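Local coordinates for NAD-dependent epimerase/dehydratase domain-containing protein (Ruegeria pomeroyi DSS-3, PDB 3IUS) that is of unknown function but probably binds NAD(P) in a Rossmann-type fold, at residues 11-14 / 15-19; 124-127 / 128-132; 219-222 / 223-227; 242-245 / 246-250. All blocks are in the same frame, centred on the assembly; numbering follows the deposited sequence.

All four contacts are local turns or helix ends, set in series along the chain, so none encloses or crosses another. Contact 1 comes first and closes the turn from strand 7-11 into helix 15-24, at the start of the parallel, Rossmann-type sheet. Contact 2 forms the beginning of helix 126-140. Contact 3 lies farther on, at the closing turns of helix 215-226, its centre about 25 Å from that of the chain, and contact 4 builds the short helix 243-247 and its exit. Only contacts 2 and 4 touch: T124 and A125 pack against S250 and S247, bringing together parts of the chain that are distant in sequence.

Contact 1: 11-14 / 15-19; sequences FGHG and YTARV. With EDO (1,2-ethanediol), chain E.
R18 reaches back along the first helical turn to the carbonyl of H13, where its NE donates a hydrogen bond of 2.9 Å to H13 O; NH2 adds a weak one to the same oxygen and also bonds to Q40 OE1. The arginine chain runs extended from CG to NE, which brings the guanidinium edge alongside the loop, while R18 N binds G14 O at 2.9 Å. The H13 ring points into the same corner because its CG stands anti to the backbone N (chi1 -165°). Its CD2 comes within 3.3 Å of R18 CG, and its ND1 lies 3.5 Å from A17 CB, so the small alanine leaves room for the imidazole. S10 OG bonds to ND1, and S21 OG and S47 OG to NE2, which probably holds the ring's rotation. Water 1 is held between G14 N and A17 N, each 3.0 Å away, joining loop to helix. A leucine in place of R18 would probably leave H13 O without its side-chain donors and Q40 without its arginine partner. G12 has positive phi, which favours glycine. Together G12, G14 and A17 fit a GxGxxA pattern, consistent with the dinucleotide-binding turn of Rossmann folds, where the N-terminal end of the helix usually faces the cofactor diphosphate. The turn lies between the parallel sheet, where F11 pairs with L68 and H13 with T34, and two flanking helices: 41-46 packs on H13 and R18, while 185-197 meets Y15, T16 and V19.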
loop_
_atom_site.group_PDB
_atom_site.type_symbol
_atom_site.label_atom_id
_atom_site.label_comp_id
_atom_site.label_asym_id
_atom_site.label_seq_id
_atom_site.Cartn_x
_atom_site.Cartn_y
_atom_site.Cartn_z
ATOM N N PHE A 11 0.691 -8.268 10.514
ATOM C CA PHE A 11 1.685 -7.462 11.222
ATOM C C PHE A 11 1.559 -6.008 10.807
ATOM O O PHE A 11 1.592 -5.689 9.615
ATOM C CB PHE A 11 3.105 -7.951 10.918
ATOM C CG PHE A 11 3.406 -9.317 11.454
ATOM C CD1 PHE A 11 3.912 -9.478 12.737
ATOM C CD2 PHE A 11 3.196 -10.440 10.675
ATOM C CE1 PHE A 11 4.196 -10.739 13.232
ATOM C CE2 PHE A 11 3.476 -11.700 11.160
ATOM C CZ PHE A 11 3.971 -11.851 12.441
ATOM N N GLY A 12 1.437 -5.121 11.786
ATOM C CA GLY A 12 1.222 -3.719 11.492
ATOM C C GLY A 12 -0.139 -3.542 10.854
ATOM O O GLY A 12 -0.268 -2.971 9.771
ATOM N N HIS A 13 -1.158 -4.057 11.535
ATOM C CA HIS A 13 -2.538 -4.002 11.070
ATOM C C HIS A 13 -3.051 -2.566 11.073
ATOM O O HIS A 13 -3.699 -2.135 12.026
ATOM C CB HIS A 13 -3.410 -4.851 11.986
ATOM C CG HIS A 13 -4.766 -5.156 11.430
ATOM N ND1 HIS A 13 -4.986 -6.164 10.515
ATOM C CD2 HIS A 13 -5.977 -4.603 11.680
ATOM C CE1 HIS A 13 -6.272 -6.210 10.216
ATOM N NE2 HIS A 13 -6.896 -5.275 10.909
ATOM N N GLY A 14 -2.766 -1.834 10.001
ATOM C CA GLY A 14 -3.122 -0.427 9.926
ATOM C C GLY A 14 -4.229 -0.125 8.933
ATOM O O GLY A 14 -5.123 -0.937 8.715
ATOM N N TYR A 15 -4.152 1.055 8.328
ATOM C CA TYR A 15 -5.190 1.557 7.436
ATOM C C TYR A 15 -5.652 0.530 6.400
ATOM O O TYR A 15 -6.842 0.229 6.306
ATOM C CB TYR A 15 -4.714 2.844 6.752
ATOM C CG TYR A 15 -5.775 3.513 5.906
ATOM C CD1 TYR A 15 -6.797 4.251 6.494
ATOM C CD2 TYR A 15 -5.751 3.406 4.525
ATOM C CE1 TYR A 15 -7.774 4.858 5.719
ATOM C CE2 TYR A 15 -6.720 4.005 3.744
ATOM C CZ TYR A 15 -7.726 4.732 4.342
ATOM O OH TYR A 15 -8.686 5.325 3.557
ATOM N N THR A 16 -4.704 -0.008 5.638
ATOM C CA THR A 16 -5.008 -0.954 4.570
ATOM C C THR A 16 -5.526 -2.291 5.092
ATOM O O THR A 16 -6.569 -2.771 4.655
ATOM C CB THR A 16 -3.777 -1.193 3.671
ATOM O OG1 THR A 16 -3.465 0.015 2.968
ATOM C CG2 THR A 16 -4.035 -2.307 2.665
ATOM N N ALA A 17 -4.792 -2.894 6.020
ATOM C CA ALA A 17 -5.153 -4.209 6.548
ATOM C C ALA A 17 -6.524 -4.209 7.239
ATOM O O ALA A 17 -7.223 -5.217 7.241
ATOM C CB ALA A 17 -4.068 -4.712 7.500
ATOM N N ARG A 18 -6.906 -3.073 7.817
ATOM C CA ARG A 18 -8.202 -2.955 8.486
ATOM C C ARG A 18 -9.378 -3.019 7.516
ATOM O O ARG A 18 -10.430 -3.568 7.850
ATOM C CB ARG A 18 -8.261 -1.684 9.337
ATOM C CG ARG A 18 -7.410 -1.790 10.586
ATOM C CD ARG A 18 -7.220 -0.454 11.267
ATOM N NE ARG A 18 -6.052 -0.497 12.141
ATOM C CZ ARG A 18 -5.669 0.494 12.935
ATOM N NH1 ARG A 18 -6.369 1.621 12.975
ATOM N NH2 ARG A 18 -4.584 0.355 13.690
ATOM N N VAL A 19 -9.215 -2.460 6.320
ATOM C CA VAL A 19 -10.272 -2.559 5.325
ATOM C C VAL A 19 -10.436 -4.011 4.894
ATOM O O VAL A 19 -11.558 -4.478 4.709
ATOM C CB VAL A 19 -10.033 -1.658 4.096
ATOM C CG1 VAL A 19 -9.760 -0.227 4.531
ATOM C CG2 VAL A 19 -8.905 -2.196 3.246
HETATM C C1 EDO E . -14.060 -1.790 4.246
HETATM O O1 EDO E . -13.929 -3.264 4.218
HETATM C C2 EDO E . -13.997 -1.155 5.605
HETATM O O2 EDO E . -13.383 0.016 6.094
HETATM O O HOH W 1 -2.087 -2.113 7.095
#

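Contact 2: 124-127 / 128-132; sequences TAAR and GRWRV
A126 and W130 pair across the opening turn of helix 126-140, a helix start with A125 at the N-cap position, in the Rossmann-type domain of the epimerase/dehydratase family. The backbone bonds come first: R129 N donates to A125 O at 3.1 Å, W130 N to A126 O at 2.8 Å and R131 N to R127 O at 3.0 Å, the regular i to i+4 pattern. G128 is buried, and having no side chain it adds no bulk there. Packing on the indole follows. With CG beside the backbone N (chi1 -58°), the indole of W130 lies back along the helix, so that A126 CB touches CZ2 at 3.8 Å, an apolar pair in which the methyl group is small enough to fit beside the ring. Separately, the polar A126 O stands over one face of the indole. The arginines supply the charged part. R129, bent at chi3, lays one face of its guanidinium over A126 CA, with R129 NH2 3.5 Å from that carbon. R131 instead runs toward strand 97-103, where NH1 makes a weak bond to Y100 OH. R127 folds at chi2 and chi3, and NH2 also has P73 O as a weak partner. Its guanidinium is turned 68° from the indole plane, and it meets the ring edge to edge, with R127 NH2 3.6 Å from W130 CE3.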
loop_
_atom_site.group_PDB
_atom_site.type_symbol
_atom_site.label_atom_id
_atom_site.label_comp_id
_atom_site.label_asym_id
_atom_site.label_seq_id
_atom_site.Cartn_x
_atom_site.Cartn_y
_atom_site.Cartn_z
ATOM N N THR A 124 16.177 5.227 -6.107
ATOM C CA THR A 124 17.172 6.287 -6.038
ATOM C C THR A 124 17.366 6.845 -4.631
ATOM O O THR A 124 18.219 7.702 -4.420
ATOM C CB THR A 124 16.855 7.441 -7.016
ATOM O OG1 THR A 124 15.617 8.056 -6.652
ATOM C CG2 THR A 124 16.764 6.920 -8.445
ATOM N N ALA A 125 16.583 6.362 -3.674
ATOM C CA ALA A 125 16.692 6.854 -2.304
ATOM C C ALA A 125 16.673 5.717 -1.287
ATOM O O ALA A 125 16.368 4.576 -1.628
ATOM C CB ALA A 125 15.590 7.868 -2.008
ATOM N N ALA A 126 17.001 6.037 -0.040
ATOM C CA ALA A 126 17.148 5.027 1.007
ATOM C C ALA A 126 15.892 4.184 1.217
ATOM O O ALA A 126 15.964 2.957 1.311
ATOM C CB ALA A 126 17.579 5.678 2.314
ATOM N N ARG A 127 14.740 4.843 1.292
ATOM C CA ARG A 127 13.477 4.142 1.502
ATOM C C ARG A 127 13.247 3.077 0.434
ATOM O O ARG A 127 12.861 1.951 0.741
ATOM C CB ARG A 127 12.308 5.128 1.533
ATOM C CG ARG A 127 12.304 6.025 2.753
ATOM C CD ARG A 127 12.108 5.218 4.032
ATOM N NE ARG A 127 10.694 5.012 4.342
ATOM C CZ ARG A 127 10.219 3.985 5.040
ATOM N NH1 ARG A 127 8.917 3.886 5.266
ATOM N NH2 ARG A 127 11.040 3.048 5.499
ATOM N N GLY A 128 13.482 3.439 -0.823
ATOM C CA GLY A 128 13.337 2.503 -1.918
ATOM C C GLY A 128 14.316 1.348 -1.831
ATOM O O GLY A 128 13.967 0.209 -2.153
ATOM N N ARG A 129 15.549 1.638 -1.422
ATOM C CA ARG A 129 16.551 0.581 -1.265
ATOM C C ARG A 129 16.164 -0.366 -0.129
ATOM O O ARG A 129 16.365 -1.581 -0.224
ATOM C CB ARG A 129 17.953 1.151 -1.030
ATOM C CG ARG A 129 18.560 1.842 -2.245
ATOM C CD ARG A 129 20.052 2.102 -2.052
ATOM N NE ARG A 129 20.347 2.745 -0.777
ATOM C CZ ARG A 129 20.363 4.059 -0.594
ATOM N NH1 ARG A 129 20.109 4.871 -1.607
ATOM N NH2 ARG A 129 20.641 4.562 0.602
ATOM N N TRP A 130 15.605 0.186 0.943
ATOM C CA TRP A 130 15.176 -0.646 2.065
ATOM C C TRP A 130 14.018 -1.556 1.655
ATOM O O TRP A 130 13.931 -2.703 2.106
ATOM C CB TRP A 130 14.778 0.199 3.277
ATOM C CG TRP A 130 15.865 1.100 3.779
ATOM C CD1 TRP A 130 17.201 1.008 3.510
ATOM C CD2 TRP A 130 15.708 2.224 4.652
ATOM N NE1 TRP A 130 17.881 2.010 4.156
ATOM C CE2 TRP A 130 16.989 2.771 4.862
ATOM C CE3 TRP A 130 14.608 2.824 5.274
ATOM C CZ2 TRP A 130 17.201 3.889 5.666
ATOM C CZ3 TRP A 130 14.821 3.936 6.073
ATOM C CH2 TRP A 130 16.108 4.455 6.263
ATOM N N ARG A 131 13.131 -1.041 0.805
ATOM C CA ARG A 131 12.036 -1.847 0.270
ATOM C C ARG A 131 12.585 -3.004 -0.550
ATOM O O ARG A 131 12.140 -4.137 -0.399
ATOM C CB ARG A 131 11.096 -1.009 -0.596
ATOM C CG ARG A 131 10.144 -0.133 0.185
ATOM C CD ARG A 131 9.089 -0.960 0.909
ATOM N NE ARG A 131 8.209 -0.096 1.688
ATOM C CZ ARG A 131 7.229 -0.531 2.471
ATOM N NH1 ARG A 131 6.994 -1.832 2.582
ATOM N NH2 ARG A 131 6.483 0.334 3.143
ATOM N N VAL A 132 13.546 -2.715 -1.427
ATOM C CA VAL A 132 14.142 -3.774 -2.243
ATOM C C VAL A 132 14.791 -4.840 -1.364
ATOM O O VAL A 132 14.635 -6.042 -1.614
ATOM C CB VAL A 132 15.182 -3.219 -3.232
ATOM C CG1 VAL A 132 15.986 -4.369 -3.846
ATOM C CG2 VAL A 132 14.498 -2.379 -4.309
#

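Contact 3: 219-222 / 223-227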
loop_
_atom_site.group_PDB
_atom_site.type_symbol
_atom_site.label_atom_id
_atom_site.label_comp_id
_atom_site.label_asym_id
_atom_site.label_seq_id
_atom_site.Cartn_x
_atom_site.Cartn_y
_atom_site.Cartn_z
ATOM N N ILE A 219 -5.396 17.644 -6.374
ATOM C CA ILE A 219 -5.707 18.813 -5.562
ATOM C C ILE A 219 -6.705 19.720 -6.277
ATOM O O ILE A 219 -7.697 20.164 -5.690
ATOM C CB ILE A 219 -4.419 19.595 -5.254
ATOM C CG1 ILE A 219 -3.535 18.801 -4.290
ATOM C CG2 ILE A 219 -4.739 20.990 -4.708
ATOM C CD1 ILE A 219 -2.173 19.420 -4.049
ATOM N N ALA A 220 -6.446 19.994 -7.552
ATOM C CA ALA A 220 -7.348 20.832 -8.331
ATOM C C ALA A 220 -8.756 20.242 -8.403
ATOM O O ALA A 220 -9.740 20.949 -8.258
ATOM C CB ALA A 220 -6.790 21.057 -9.735
ATOM N N TYR A 221 -8.852 18.935 -8.634
ATOM C CA TYR A 221 -10.161 18.313 -8.806
ATOM C C TYR A 221 -10.961 18.296 -7.505
ATOM O O TYR A 221 -12.181 18.464 -7.516
ATOM C CB TYR A 221 -10.033 16.890 -9.376
ATOM C CG TYR A 221 -11.348 16.359 -9.895
ATOM C CD1 TYR A 221 -12.059 17.049 -10.872
ATOM C CD2 TYR A 221 -11.889 15.173 -9.408
ATOM C CE1 TYR A 221 -13.265 16.576 -11.348
ATOM C CE2 TYR A 221 -13.095 14.695 -9.876
ATOM C CZ TYR A 221 -13.775 15.394 -10.852
ATOM O OH TYR A 221 -14.976 14.921 -11.323
ATOM N N ALA A 222 -10.272 18.095 -6.388
ATOM C CA ALA A 222 -10.919 18.111 -5.084
ATOM C C ALA A 222 -11.516 19.501 -4.844
ATOM O O ALA A 222 -12.651 19.633 -4.389
ATOM C CB ALA A 222 -9.921 17.760 -3.993
ATOM N N ALA A 223 -10.755 20.532 -5.186
ATOM C CA ALA A 223 -11.238 21.911 -5.028
ATOM C C ALA A 223 -12.458 22.155 -5.917
ATOM O O ALA A 223 -13.457 22.729 -5.486
ATOM C CB ALA A 223 -10.134 22.902 -5.348
ATOM N N GLU A 224 -12.370 21.707 -7.161
ATOM C CA GLU A 224 -13.478 21.824 -8.098
ATOM C C GLU A 224 -14.759 21.188 -7.545
ATOM O O GLU A 224 -15.823 21.796 -7.569
ATOM C CB GLU A 224 -13.091 21.194 -9.438
ATOM C CG GLU A 224 -14.162 21.257 -10.511
ATOM C CD GLU A 224 -13.732 20.574 -11.800
ATOM O OE1 GLU A 224 -12.510 20.444 -12.028
ATOM O OE2 GLU A 224 -14.615 20.166 -12.585
ATOM N N LEU A 225 -14.656 19.951 -7.062
ATOM C CA LEU A 225 -15.802 19.254 -6.482
ATOM C C LEU A 225 -16.434 19.998 -5.304
ATOM O O LEU A 225 -17.647 19.920 -5.086
ATOM C CB LEU A 225 -15.396 17.850 -6.043
ATOM C CG LEU A 225 -15.171 16.875 -7.192
ATOM C CD1 LEU A 225 -14.592 15.557 -6.682
ATOM C CD2 LEU A 225 -16.467 16.633 -7.956
ATOM N N GLN A 226 -15.605 20.711 -4.550
ATOM C CA GLN A 226 -16.033 21.339 -3.308
ATOM C C GLN A 226 -16.506 22.758 -3.582
ATOM O O GLN A 226 -16.980 23.449 -2.682
ATOM C CB GLN A 226 -14.871 21.345 -2.309
ATOM C CG GLN A 226 -15.258 21.654 -0.866
ATOM C CD GLN A 226 -15.731 20.429 -0.094
ATOM O OE1 GLN A 226 -16.016 19.372 -0.672
ATOM N NE2 GLN A 226 -15.808 20.563 1.224
ATOM N N GLY A 227 -16.375 23.192 -4.832
ATOM C CA GLY A 227 -16.776 24.541 -5.194
ATOM C C GLY A 227 -15.866 25.589 -4.592
ATOM O O GLY A 227 -16.306 26.707 -4.286
#
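The chain from I219 to L225 is regular alpha helix, with A223 N, E224 N and L225 N bonding to I219 O, A220 O and Y221 O (the last at 2.9 Å), before it loosens at a weak Q226 N to A222 O bond. G227 then leaves the helix with positive phi, a Schellman motif that glycine suits, and its N binds E224 O at 3.1 Å. Among the side chains, Y221 carries the contact and meets a different partner at its face and at its rim. Turned anti to the backbone N (chi1 -165°), it sends its ring along the helix toward the C-terminal end. L225 reaches back with CG beside its own backbone N and stands over the ring face, a CH-pi contact with CG 4.2 Å from the Y221 ring centroid and 18° off the normal; its CD1 also reaches Y221 CE2 at 3.6 Å. At the ring edge waits the fully extended E224, OE1 3.6 Å from Y221 CD1, with the carboxylate nearly perpendicular to the ring. The acid would probably find the slightly positive C-H rim of the ring more favourable than its face. An alanine at Y221 is likely to open a gap between L225 and helix 273-282, with the E224 carboxylate losing its neighbour at the ring edge. On the other sides of the helix, A222 and A220 are small enough to lie close to the loops at P161 and L230. Helix 273-282 packs against this one: R274, L277 and E278 meet Y221, L277 also meets L225, and Q281 binds both L225 O and Q226 OE1.

Contact 4: 242-245 / 246-250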
loop_
_atom_site.group_PDB
_atom_site.type_symbol
_atom_site.label_atom_id
_atom_site.label_comp_id
_atom_site.label_asym_id
_atom_site.label_seq_id
_atom_site.Cartn_x
_atom_site.Cartn_y
_atom_site.Cartn_z
ATOM N N THR A 242 11.668 20.525 1.883
ATOM C CA THR A 242 12.604 19.749 2.675
ATOM C C THR A 242 13.113 18.623 1.790
ATOM O O THR A 242 12.475 18.281 0.793
ATOM C CB THR A 242 11.924 19.147 3.916
ATOM O OG1 THR A 242 10.985 18.148 3.505
ATOM C CG2 THR A 242 11.194 20.234 4.704
ATOM N N PRO A 243 14.275 18.056 2.137
ATOM C CA PRO A 243 14.843 16.941 1.371
ATOM C C PRO A 243 13.837 15.817 1.141
ATOM O O PRO A 243 13.739 15.320 0.023
ATOM C CB PRO A 243 15.995 16.470 2.256
ATOM C CG PRO A 243 16.434 17.716 2.965
ATOM C CD PRO A 243 15.174 18.498 3.220
HETATM N N MSE A 244 13.099 15.431 2.177
HETATM C CA MSE A 244 12.096 14.378 2.047
HETATM C C MSE A 244 11.050 14.732 0.991
HETATM O O MSE A 244 10.805 13.960 0.071
HETATM C CB MSE A 244 11.417 14.110 3.390
HETATM C CG MSE A 244 10.462 12.926 3.380
HETATM SE SE MSE A 244 11.320 11.246 2.852
HETATM C CE MSE A 244 9.878 10.032 3.366
ATOM N N ALA A 245 10.441 15.907 1.129
ATOM C CA ALA A 245 9.423 16.346 0.184
ATOM C C ALA A 245 9.976 16.353 -1.236
ATOM O O ALA A 245 9.306 15.930 -2.181
ATOM C CB ALA A 245 8.902 17.733 0.568
ATOM N N ARG A 246 11.209 16.827 -1.379
ATOM C CA ARG A 246 11.852 16.915 -2.682
ATOM C C ARG A 246 12.092 15.530 -3.276
ATOM O O ARG A 246 12.027 15.350 -4.491
ATOM C CB ARG A 246 13.181 17.666 -2.567
ATOM C CG ARG A 246 14.059 17.586 -3.805
ATOM C CD ARG A 246 15.360 18.343 -3.602
ATOM N NE ARG A 246 15.112 19.723 -3.194
ATOM C CZ ARG A 246 14.942 20.733 -4.042
ATOM N NH1 ARG A 246 14.999 20.516 -5.351
ATOM N NH2 ARG A 246 14.717 21.959 -3.583
ATOM N N SER A 247 12.363 14.558 -2.412
ATOM C CA SER A 247 12.702 13.209 -2.854
ATOM C C SER A 247 11.556 12.548 -3.617
ATOM O O SER A 247 11.774 11.624 -4.404
ATOM C CB SER A 247 13.112 12.338 -1.663
ATOM O OG SER A 247 13.697 11.121 -2.098
ATOM N N PHE A 248 10.335 13.019 -3.383
ATOM C CA PHE A 248 9.172 12.434 -4.048
ATOM C C PHE A 248 9.029 12.916 -5.486
ATOM O O PHE A 248 8.340 12.292 -6.295
ATOM C CB PHE A 248 7.893 12.718 -3.260
ATOM C CG PHE A 248 7.838 12.024 -1.933
ATOM C CD1 PHE A 248 7.982 10.647 -1.852
ATOM C CD2 PHE A 248 7.641 12.743 -0.767
ATOM C CE1 PHE A 248 7.933 9.999 -0.632
ATOM C CE2 PHE A 248 7.589 12.102 0.457
ATOM C CZ PHE A 248 7.735 10.727 0.524
ATOM N N TYR A 249 9.687 14.025 -5.798
ATOM C CA TYR A 249 9.651 14.589 -7.138
ATOM C C TYR A 249 10.938 14.284 -7.895
ATOM O O TYR A 249 11.235 14.918 -8.907
ATOM C CB TYR A 249 9.426 16.103 -7.068
ATOM C CG TYR A 249 8.025 16.503 -6.665
ATOM C CD1 TYR A 249 7.046 16.747 -7.623
ATOM C CD2 TYR A 249 7.676 16.637 -5.327
ATOM C CE1 TYR A 249 5.761 17.113 -7.259
ATOM C CE2 TYR A 249 6.392 17.004 -4.953
ATOM C CZ TYR A 249 5.439 17.238 -5.923
ATOM O OH TYR A 249 4.166 17.602 -5.554
ATOM N N SER A 250 11.699 13.309 -7.404
ATOM C CA SER A 250 12.987 12.975 -8.006
ATOM C C SER A 250 12.913 11.704 -8.842
ATOM O O SER A 250 13.896 11.307 -9.457
ATOM C CB SER A 250 14.063 12.812 -6.929
ATOM O OG SER A 250 13.814 11.662 -6.139
#
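S247 N is shared by two carbonyls of the preceding turn: it donates to P243 O at 2.9 Å and, weakly, to M244 O at 3.0 Å. S247 N thus spans i to i+4 and i to i+3 spacing; R246 N binds T242 O in the former way, F248 N binds A245 O weakly in the latter. At the other end T242 is the N-cap: its OG1 accepts a weak but straight bond from A245 N. P243 suits the first helical turn, having no N-H to satisfy. The main side-chain meeting is between M244, a selenomethionine, and F248. With CG anti to the backbone N (chi1 -174°) and a bend at chi2, the chain curls toward the ring, bringing CE to 3.6 Å from F248 CZ; SE lies 5.0 Å from the F248 ring centroid, set obliquely, as a Met-aromatic contact. Y249 turns its ring edge to A245 O, which lies in the ring plane 3.6 Å from CD2, and the ring is also met edge-to-face by F180. The type I turn from S247 to S250 has only a weak backbone bond, S250 N to S247 O, and S250 OG adds a 2.7 Å bond to the same oxygen, from above the carbonyl plane. The two ends therefore differ in chemistry: a single weak side-chain cap at the start, and at the exit one carbonyl oxygen that takes two donors from the same serine.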